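Local coordinates for protein aminotransferase TlmJ (Streptoalloteichus hindustanus, PDB 5UID) that probably transfers amino groups in natural-product biosynthesis as a pyridoxal 5'-phosphate-dependent aminotransferase of the DegT/DnrJ/EryC1 family, at residues 163-168 with 297-302; 109-114 with 132-137; 28-33 with 247-252. All coordinates share one frame; numbering follows the deposited sequence.

How the interactions relate
Interactions 1 and 2 are neighbours, with centres about 11 Å apart, and they meet at the 132-137 turn. The Gly136 carbonyl is hydrogen-bonded to Ser165 OG, and the Gly135 carbonyl to the backbone N of Tyr301; Phe302 also packs against Gly135. Interaction 3 is separate and belongs to the cofactor site, where Asn248, Val250 and Ala251 line the pyridoxal-5'-phosphate pocket. Its centre lies about 29 Å from that of interaction 1 and about 34 Å from that of interaction 2, with nearest atoms about 12 and 20 Å away. Interactions 2 and 3 lie on opposite sides of the chain's centre.

Interaction 1 (163-168 with 297-302)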
loop_
_atom_site.group_PDB
_atom_site.type_symbol
_atom_site.label_atom_id
_atom_site.label_comp_id
_atom_site.label_asym_id
_atom_site.label_seq_id
_atom_site.Cartn_x
_atom_site.Cartn_y
_atom_site.Cartn_z
ATOM N N VAL A 163 3.356 -19.672 3.659
ATOM C CA VAL A 163 2.328 -19.569 2.630
ATOM C C VAL A 163 1.839 -20.939 2.172
ATOM O O VAL A 163 0.733 -21.049 1.630
ATOM C CB VAL A 163 2.850 -18.740 1.439
ATOM C CG1 VAL A 163 3.814 -19.563 0.588
ATOM C CG2 VAL A 163 1.692 -18.207 0.601
ATOM N N ALA A 164 2.631 -21.998 2.383
ATOM C CA ALA A 164 2.241 -23.348 1.992
ATOM C C ALA A 164 2.349 -24.351 3.135
ATOM O O ALA A 164 2.227 -25.558 2.897
ATOM C CB ALA A 164 3.084 -23.832 0.804
ATOM N N SER A 165 2.566 -23.889 4.363
ATOM C CA SER A 165 2.740 -24.787 5.493
ATOM C C SER A 165 1.393 -25.285 6.002
ATOM O O SER A 165 0.378 -24.585 5.928
ATOM C CB SER A 165 3.496 -24.085 6.618
ATOM O OG SER A 165 4.680 -23.483 6.121
ATOM N N GLN A 166 1.390 -26.511 6.522
ATOM C CA GLN A 166 0.169 -27.145 6.993
ATOM C C GLN A 166 0.445 -27.941 8.262
ATOM O O GLN A 166 1.572 -28.369 8.523
ATOM C CB GLN A 166 -0.440 -28.074 5.931
ATOM C CG GLN A 166 -0.958 -27.366 4.690
ATOM C CD GLN A 166 -1.537 -28.329 3.672
ATOM O OE1 GLN A 166 -1.408 -29.544 3.808
ATOM N NE2 GLN A 166 -2.181 -27.789 2.644
ATOM N N VAL A 167 -0.613 -28.127 9.049
ATOM C CA VAL A 167 -0.625 -29.038 10.188
ATOM C C VAL A 167 -1.800 -29.979 10.002
ATOM O O VAL A 167 -2.955 -29.534 10.006
ATOM C CB VAL A 167 -0.746 -28.303 11.532
ATOM C CG1 VAL A 167 -0.889 -29.304 12.664
ATOM C CG2 VAL A 167 0.453 -27.430 11.758
ATOM N N ASP A 168 -1.509 -31.270 9.834
ATOM C CA ASP A 168 -2.537 -32.292 9.649
ATOM C C ASP A 168 -3.502 -31.908 8.529
ATOM O O ASP A 168 -4.720 -32.041 8.655
ATOM C CB ASP A 168 -3.291 -32.550 10.956
ATOM C CG ASP A 168 -2.361 -32.874 12.111
ATOM O OD1 ASP A 168 -1.374 -33.610 11.900
ATOM O OD2 ASP A 168 -2.618 -32.389 13.233
ATOM N N THR A 297 4.071 -29.690 7.688
ATOM C CA THR A 297 4.771 -29.401 6.447
ATOM C C THR A 297 5.230 -27.950 6.475
ATOM O O THR A 297 4.535 -27.080 7.010
ATOM C CB THR A 297 3.886 -29.651 5.218
ATOM O OG1 THR A 297 2.733 -28.800 5.270
ATOM C CG2 THR A 297 3.437 -31.104 5.171
ATOM N N SER A 298 6.405 -27.695 5.912
ATOM C CA SER A 298 7.005 -26.372 5.929
ATOM C C SER A 298 6.971 -25.753 4.538
ATOM O O SER A 298 6.931 -26.457 3.525
ATOM C CB SER A 298 8.452 -26.431 6.434
ATOM O OG SER A 298 9.062 -25.150 6.402
ATOM N N SER A 299 6.975 -24.422 4.506
ATOM C CA SER A 299 7.191 -23.687 3.269
ATOM C C SER A 299 8.670 -23.517 2.948
ATOM O O SER A 299 9.003 -23.105 1.831
ATOM C CB SER A 299 6.520 -22.313 3.351
ATOM O OG SER A 299 5.134 -22.436 3.620
ATOM N N TYR A 300 9.553 -23.827 3.901
ATOM C CA TYR A 300 11.001 -23.690 3.749
ATOM C C TYR A 300 11.376 -22.257 3.364
ATOM O O TYR A 300 11.964 -21.991 2.315
ATOM C CB TYR A 300 11.545 -24.715 2.748
ATOM C CG TYR A 300 11.268 -26.137 3.180
ATOM C CD1 TYR A 300 12.136 -26.806 4.030
ATOM C CD2 TYR A 300 10.121 -26.797 2.765
ATOM C CE1 TYR A 300 11.877 -28.103 4.441
ATOM C CE2 TYR A 300 9.854 -28.089 3.167
ATOM C CZ TYR A 300 10.734 -28.738 4.004
ATOM O OH TYR A 300 10.467 -30.026 4.407
ATOM N N TYR A 301 11.018 -21.330 4.253
ATOM C CA TYR A 301 11.313 -19.914 4.069
ATOM C C TYR A 301 12.678 -19.533 4.631
ATOM O O TYR A 301 13.409 -18.760 4.004
ATOM C CB TYR A 301 10.216 -19.064 4.716
ATOM C CG TYR A 301 10.382 -17.578 4.493
ATOM C CD1 TYR A 301 10.539 -17.064 3.212
ATOM C CD2 TYR A 301 10.372 -16.688 5.561
ATOM C CE1 TYR A 301 10.691 -15.707 2.999
ATOM C CE2 TYR A 301 10.519 -15.327 5.357
ATOM C CZ TYR A 301 10.680 -14.843 4.074
ATOM O OH TYR A 301 10.833 -13.492 3.864
ATOM N N PHE A 302 13.031 -20.055 5.805
ATOM C CA PHE A 302 14.347 -19.878 6.397
ATOM C C PHE A 302 15.045 -21.225 6.516
ATOM O O PHE A 302 14.409 -22.252 6.774
ATOM C CB PHE A 302 14.277 -19.262 7.806
ATOM C CG PHE A 302 13.729 -17.868 7.847
ATOM C CD1 PHE A 302 14.001 -16.963 6.838
ATOM C CD2 PHE A 302 12.950 -17.458 8.918
ATOM C CE1 PHE A 302 13.498 -15.676 6.892
ATOM C CE2 PHE A 302 12.440 -16.175 8.975
ATOM C CZ PHE A 302 12.716 -15.283 7.961
#
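Gln166 and Thr297 form an antiparallel, hydrogen-bonded pair in a small three-stranded sheet, in which strand 166-167 runs between 170-171 and 296-297. Thr297 N donates to Gln166 O at 2.9 Å and 170°. The return bond, Gln166 N to Thr297 O, is the longer one at 3.2 Å. Thr297 OG1, held between its own N and carbonyl carbon (chi1 61°), reaches back to the same Gln166 N at 2.9 Å, but the poor angle makes this second bond weak. The two side chains run alongside each other, with Thr297 OG1 3.3 Å from Gln166 CB.

Past the strand end, side-chain hydroxyls take over the pairing. Ala164 N donates to Ser299 OG at 2.8 Å and 154°, and Ser299 OG in turn donates to Ser165 OG at 2.7 Å. Ser165 OG also accepts a weak bond from Ser299 N. The chain from Ala164 N through two buried serine hydroxyls to the backbone carbonyl O of Gly136 gives each hydroxyl both an incoming and an outgoing bond, consistent with a fixed, cooperative orientation of the two protons.

Interaction 2 (109-114 with 132-137); sequences ATLNPT and LHYGGY
The Tyr134 ring carries Leu111 on one face: Leu111 CB sits 3.6 Å from the ring centroid and only 6° off the ring normal, a CH-pi contact. It joins two loops of the seven-stranded mixed sheet of the alpha/beta aminotransferase fold, one after strand 100-104 and the other after strand 126-132. Leu111 CD2 extends the cover toward the phenol end, 3.5 Å from Tyr134 CZ, while Thr110 O approaches obliquely, 3.4 Å from Tyr134 CD2. Trp304 meets the ring edge-to-face, Phe302 packs on it too, and the phenol OH is hydrogen-bonded to Arg329 O. Having CG anti to the backbone N (chi1 -173°) carries the ring across to the 109-114 loop.

The second loop folds as two overlapping beta turns, with Gly136 N bonded to His133 O at 2.8 Å and Tyr137 N to Tyr134 O at 3.1 Å; Gly135 and Gly136 supply the positive phi values.

Asn112 clamps this turn through both ends of its amide, whose plane is nearly perpendicular to the Tyr134 ring. Asn112 OD1 accepts from Tyr134 N at 3.0 Å and 160°. Asn112 ND2 donates to Tyr137 O at 3.2 Å; that oxygen lies near the amide plane, although the donor stands far above the carbonyl plane of Tyr137. Both bonds together fix the flip of the amide. On the Thr110 side, a water donates to Thr110 O at 2.8 Å and, more weakly, to Tyr134 O.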
loop_
_atom_site.group_PDB
_atom_site.type_symbol
_atom_site.label_atom_id
_atom_site.label_comp_id
_atom_site.label_asym_id
_atom_site.label_seq_id
_atom_site.Cartn_x
_atom_site.Cartn_y
_atom_site.Cartn_z
ATOM N N ALA A 109 15.668 -23.260 19.879
ATOM C CA ALA A 109 15.967 -24.184 18.790
ATOM C C ALA A 109 15.132 -23.889 17.551
ATOM O O ALA A 109 15.609 -24.069 16.425
ATOM C CB ALA A 109 15.745 -25.628 19.244
ATOM N N THR A 110 13.893 -23.433 17.732
ATOM C CA THR A 110 12.981 -23.201 16.623
ATOM C C THR A 110 12.626 -21.736 16.420
ATOM O O THR A 110 12.047 -21.400 15.382
ATOM C CB THR A 110 11.684 -23.998 16.826
ATOM O OG1 THR A 110 11.010 -23.517 17.996
ATOM C CG2 THR A 110 11.986 -25.478 16.990
ATOM N N LEU A 111 12.944 -20.865 17.380
ATOM C CA LEU A 111 12.577 -19.449 17.358
ATOM C C LEU A 111 11.063 -19.243 17.289
ATOM O O LEU A 111 10.593 -18.181 16.866
ATOM C CB LEU A 111 13.277 -18.702 16.213
ATOM C CG LEU A 111 14.794 -18.523 16.369
ATOM C CD1 LEU A 111 15.566 -19.763 15.934
ATOM C CD2 LEU A 111 15.288 -17.288 15.621
ATOM N N ASN A 112 10.288 -20.249 17.702
ATOM C CA ASN A 112 8.843 -20.180 17.836
ATOM C C ASN A 112 8.450 -20.246 19.308
ATOM O O ASN A 112 9.135 -20.889 20.111
ATOM C CB ASN A 112 8.141 -21.320 17.087
ATOM C CG ASN A 112 7.769 -20.949 15.661
ATOM O OD1 ASN A 112 7.546 -19.778 15.347
ATOM N ND2 ASN A 112 7.691 -21.950 14.793
ATOM N N PRO A 113 7.366 -19.585 19.696
ATOM C CA PRO A 113 6.897 -19.691 21.077
ATOM C C PRO A 113 6.053 -20.937 21.284
ATOM O O PRO A 113 5.354 -21.406 20.383
ATOM C CB PRO A 113 6.056 -18.423 21.254
ATOM C CG PRO A 113 5.511 -18.172 19.889
ATOM C CD PRO A 113 6.589 -18.602 18.922
ATOM N N THR A 114 6.141 -21.481 22.492
ATOM C CA THR A 114 5.254 -22.557 22.902
ATOM C C THR A 114 3.960 -21.971 23.458
ATOM O O THR A 114 3.841 -20.767 23.690
ATOM C CB THR A 114 5.922 -23.450 23.950
ATOM O OG1 THR A 114 6.057 -22.726 25.179
ATOM C CG2 THR A 114 7.295 -23.896 23.478
ATOM N N LEU A 132 3.688 -16.035 14.535
ATOM C CA LEU A 132 4.131 -16.413 13.202
ATOM C C LEU A 132 4.574 -17.872 13.218
ATOM O O LEU A 132 4.524 -18.551 14.248
ATOM C CB LEU A 132 5.246 -15.486 12.700
ATOM C CG LEU A 132 6.491 -15.195 13.542
ATOM C CD1 LEU A 132 7.506 -16.334 13.494
ATOM C CD2 LEU A 132 7.128 -13.891 13.078
ATOM N N HIS A 133 5.002 -18.354 12.058
ATOM C CA HIS A 133 5.428 -19.739 11.872
ATOM C C HIS A 133 6.872 -19.689 11.387
ATOM O O HIS A 133 7.124 -19.712 10.180
ATOM C CB HIS A 133 4.515 -20.466 10.884
ATOM C CG HIS A 133 3.065 -20.128 11.040
ATOM N ND1 HIS A 133 2.444 -19.151 10.292
ATOM C CD2 HIS A 133 2.116 -20.633 11.864
ATOM C CE1 HIS A 133 1.173 -19.071 10.644
ATOM N NE2 HIS A 133 0.948 -19.959 11.597
ATOM N N TYR A 134 7.814 -19.634 12.331
ATOM C CA TYR A 134 9.185 -19.260 12.002
ATOM C C TYR A 134 9.770 -20.171 10.935
ATOM O O TYR A 134 9.798 -21.396 11.091
ATOM C CB TYR A 134 10.067 -19.280 13.248
ATOM C CG TYR A 134 11.443 -18.722 12.961
ATOM C CD1 TYR A 134 11.691 -17.359 13.050
ATOM C CD2 TYR A 134 12.484 -19.553 12.563
ATOM C CE1 TYR A 134 12.944 -16.842 12.771
ATOM C CE2 TYR A 134 13.738 -19.045 12.281
ATOM C CZ TYR A 134 13.961 -17.688 12.386
ATOM O OH TYR A 134 15.209 -17.182 12.108
ATOM N N GLY A 135 10.238 -19.559 9.848
ATOM C CA GLY A 135 10.858 -20.276 8.756
ATOM C C GLY A 135 9.934 -21.160 7.954
ATOM O O GLY A 135 10.404 -21.838 7.032
ATOM N N GLY A 136 8.637 -21.161 8.255
ATOM C CA GLY A 136 7.695 -22.085 7.671
ATOM C C GLY A 136 7.262 -23.197 8.603
ATOM O O GLY A 136 6.243 -23.847 8.341
ATOM N N TYR A 137 8.013 -23.435 9.672
ATOM C CA TYR A 137 7.619 -24.408 10.684
ATOM C C TYR A 137 6.394 -23.896 11.424
ATOM O O TYR A 137 6.442 -22.798 11.995
ATOM C CB TYR A 137 8.754 -24.650 11.673
ATOM C CG TYR A 137 9.820 -25.623 11.223
ATOM C CD1 TYR A 137 10.366 -25.555 9.948
ATOM C CD2 TYR A 137 10.301 -26.595 12.093
ATOM C CE1 TYR A 137 11.350 -26.443 9.544
ATOM C CE2 TYR A 137 11.283 -27.483 11.700
ATOM C CZ TYR A 137 11.806 -27.405 10.424
ATOM O OH TYR A 137 12.785 -28.293 10.033
HETATM O O HOH W 1 10.774 -23.175 13.702
HETATM O O HOH W 2 5.861 -17.088 16.191
#

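Interaction 3 (28-33 with 247-252). With PLP (pyridoxal-5'-phosphate), chain J.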
loop_
_atom_site.group_PDB
_atom_site.type_symbol
_atom_site.label_atom_id
_atom_site.label_comp_id
_atom_site.label_asym_id
_atom_site.label_seq_id
_atom_site.Cartn_x
_atom_site.Cartn_y
_atom_site.Cartn_z
ATOM N N SER A 28 -6.044 -5.057 -21.285
ATOM C CA SER A 28 -7.445 -4.924 -20.905
ATOM C C SER A 28 -7.803 -3.503 -20.490
ATOM O O SER A 28 -8.983 -3.140 -20.524
ATOM C CB SER A 28 -7.779 -5.876 -19.760
ATOM O OG SER A 28 -7.294 -5.360 -18.530
ATOM N N GLY A 29 -6.821 -2.701 -20.088
ATOM C CA GLY A 29 -7.081 -1.356 -19.629
ATOM C C GLY A 29 -7.679 -1.249 -18.244
ATOM O O GLY A 29 -7.936 -0.128 -17.787
ATOM N N TRP A 30 -7.912 -2.368 -17.559
ATOM C CA TRP A 30 -8.443 -2.369 -16.197
ATOM C C TRP A 30 -7.342 -2.876 -15.272
ATOM O O TRP A 30 -7.152 -4.086 -15.122
ATOM C CB TRP A 30 -9.701 -3.226 -16.088
ATOM C CG TRP A 30 -10.440 -3.014 -14.798
ATOM C CD1 TRP A 30 -10.224 -3.658 -13.613
ATOM C CD2 TRP A 30 -11.503 -2.082 -14.560
ATOM N NE1 TRP A 30 -11.091 -3.188 -12.655
ATOM C CE2 TRP A 30 -11.887 -2.221 -13.211
ATOM C CE3 TRP A 30 -12.170 -1.146 -15.358
ATOM C CZ2 TRP A 30 -12.908 -1.460 -12.642
ATOM C CZ3 TRP A 30 -13.184 -0.391 -14.791
ATOM C CH2 TRP A 30 -13.543 -0.553 -13.447
ATOM N N LEU A 31 -6.615 -1.945 -14.656
ATOM C CA LEU A 31 -5.479 -2.299 -13.819
ATOM C C LEU A 31 -5.804 -2.295 -12.331
ATOM O O LEU A 31 -5.103 -2.959 -11.561
ATOM C CB LEU A 31 -4.303 -1.348 -14.089
ATOM C CG LEU A 31 -3.405 -1.620 -15.306
ATOM C CD1 LEU A 31 -4.173 -1.592 -16.621
ATOM C CD2 LEU A 31 -2.251 -0.631 -15.350
ATOM N N GLY A 32 -6.844 -1.581 -11.911
ATOM C CA GLY A 32 -7.239 -1.553 -10.518
ATOM C C GLY A 32 -7.926 -2.838 -10.101
ATOM O O GLY A 32 -7.998 -3.816 -10.846
ATOM N N ARG A 33 -8.441 -2.826 -8.873
ATOM C CA ARG A 33 -9.163 -3.978 -8.348
ATOM C C ARG A 33 -10.326 -4.339 -9.263
ATOM O O ARG A 33 -11.224 -3.523 -9.493
ATOM C CB ARG A 33 -9.669 -3.687 -6.936
ATOM C CG ARG A 33 -9.015 -4.538 -5.861
ATOM C CD ARG A 33 -9.657 -4.328 -4.495
ATOM N NE ARG A 33 -11.011 -4.871 -4.421
ATOM C CZ ARG A 33 -12.114 -4.132 -4.361
ATOM N NH1 ARG A 33 -12.031 -2.809 -4.359
ATOM N NH2 ARG A 33 -13.302 -4.717 -4.295
ATOM N N SER A 247 -5.276 -3.951 -3.066
ATOM C CA SER A 247 -4.303 -4.274 -4.094
ATOM C C SER A 247 -4.914 -3.963 -5.461
ATOM O O SER A 247 -5.954 -3.306 -5.563
ATOM C CB SER A 247 -3.868 -5.735 -3.967
ATOM O OG SER A 247 -2.733 -6.000 -4.772
ATOM N N ASN A 248 -4.274 -4.439 -6.529
ATOM C CA ASN A 248 -4.748 -4.168 -7.878
ATOM C C ASN A 248 -4.679 -5.441 -8.714
ATOM O O ASN A 248 -4.083 -6.446 -8.313
ATOM C CB ASN A 248 -3.950 -3.031 -8.536
ATOM C CG ASN A 248 -2.460 -3.315 -8.592
ATOM O OD1 ASN A 248 -2.009 -4.182 -9.342
ATOM N ND2 ASN A 248 -1.686 -2.569 -7.812
ATOM N N ASP A 249 -5.307 -5.387 -9.894
ATOM C CA ASP A 249 -5.394 -6.564 -10.753
ATOM C C ASP A 249 -4.065 -6.920 -11.403
ATOM O O ASP A 249 -3.898 -8.058 -11.854
ATOM C CB ASP A 249 -6.455 -6.361 -11.840
ATOM C CG ASP A 249 -7.834 -6.830 -11.406
ATOM O OD1 ASP A 249 -8.039 -7.045 -10.192
ATOM O OD2 ASP A 249 -8.709 -6.999 -12.281
ATOM N N VAL A 250 -3.124 -5.980 -11.483
ATOM C CA VAL A 250 -1.802 -6.324 -11.991
ATOM C C VAL A 250 -1.102 -7.267 -11.021
ATOM O O VAL A 250 -0.609 -8.334 -11.408
ATOM C CB VAL A 250 -0.973 -5.054 -12.249
ATOM C CG1 VAL A 250 0.287 -5.396 -13.023
ATOM C CG2 VAL A 250 -1.800 -4.032 -13.004
ATOM N N ALA A 251 -1.072 -6.897 -9.740
ATOM C CA ALA A 251 -0.478 -7.765 -8.731
ATOM C C ALA A 251 -1.267 -9.061 -8.584
ATOM O O ALA A 251 -0.680 -10.135 -8.414
ATOM C CB ALA A 251 -0.398 -7.031 -7.393
ATOM N N ALA A 252 -2.599 -8.979 -8.654
ATOM C CA ALA A 252 -3.422 -10.172 -8.490
ATOM C C ALA A 252 -3.183 -11.173 -9.614
ATOM O O ALA A 252 -3.145 -12.386 -9.375
ATOM C CB ALA A 252 -4.899 -9.786 -8.418
HETATM N N1 PLP J . 2.160 -3.392 -10.657
HETATM C C2 PLP J . 2.821 -4.517 -10.219
HETATM C C2A PLP J . 3.262 -5.558 -11.199
HETATM C C3 PLP J . 3.087 -4.691 -8.867
HETATM O O3 PLP J . 3.746 -5.818 -8.456
HETATM C C4 PLP J . 2.683 -3.744 -7.931
HETATM C C4A PLP J . 2.429 -4.266 -6.542
HETATM O O4A PLP J . 1.317 -4.205 -6.014
HETATM C C5 PLP J . 2.010 -2.608 -8.386
HETATM C C6 PLP J . 1.756 -2.444 -9.743
HETATM C C5A PLP J . 1.548 -1.519 -7.439
HETATM O O4P PLP J . 2.546 -1.215 -6.489
HETATM O O HOH W 3 -8.265 -6.649 -14.913
#
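Asp249 OD2 is gripped by two donors: water 3, at 2.7 Å, and the backbone N of Arg36. The same water donates to Trp30 O at 2.8 Å and so ties the carboxylate to the 28-33 loop. The other oxygen, Asp249 OD1, accepts from Thr37 OG1 and Gly34 N, which places the carboxylate against the start of helix 35-48. The indole of Trp30 comes to it edge-on, CD1 lying 3.9 Å from Asp249 OD2, and Trp30 NE1 bonds back to Arg33 O close to the ring plane.

The backbone adds a second tie. Asp249 N, at the first turn of helix 249-280, donates to Leu31 O at 3.0 Å, with a weak further bond to Gly32 O. Asn248 is the N-cap of this helix: its OD1 accepts from Ala251 N at 2.9 Å and 166°. With chi1 at 57°, CG stands between the backbone N and the carbonyl carbon, and the amide's other end faces the cofactor, Asn248 ND2 being 3.4 Å from C5A of pyridoxal-5'-phosphate. That ND2 also bonds to Asp193 OD2 of the second subunit, so the cap belongs to the dimer's cofactor pocket.

Val250 links loop and ligand through its two branches. Val250 CG2 lies alongside Leu31, 3.7 Å from Leu31 CG. Val250 CG1, anti to the backbone N (chi1 -169°), comes within 3.5 Å of C2A of the cofactor. Ala251 CB packs near the aldehyde oxygen O4A.

The donors around Asp249 and the nearby helix start would be expected to favour its negative charge, though the Gly32 carbonyl oxygen lies against the carboxylate and would partly oppose this. The carboxylate joins the start of helix 249-280 to that of helix 35-48, and reaches the 28-33 loop through the water, beside the direct bond from Asp249 N to Leu31 O.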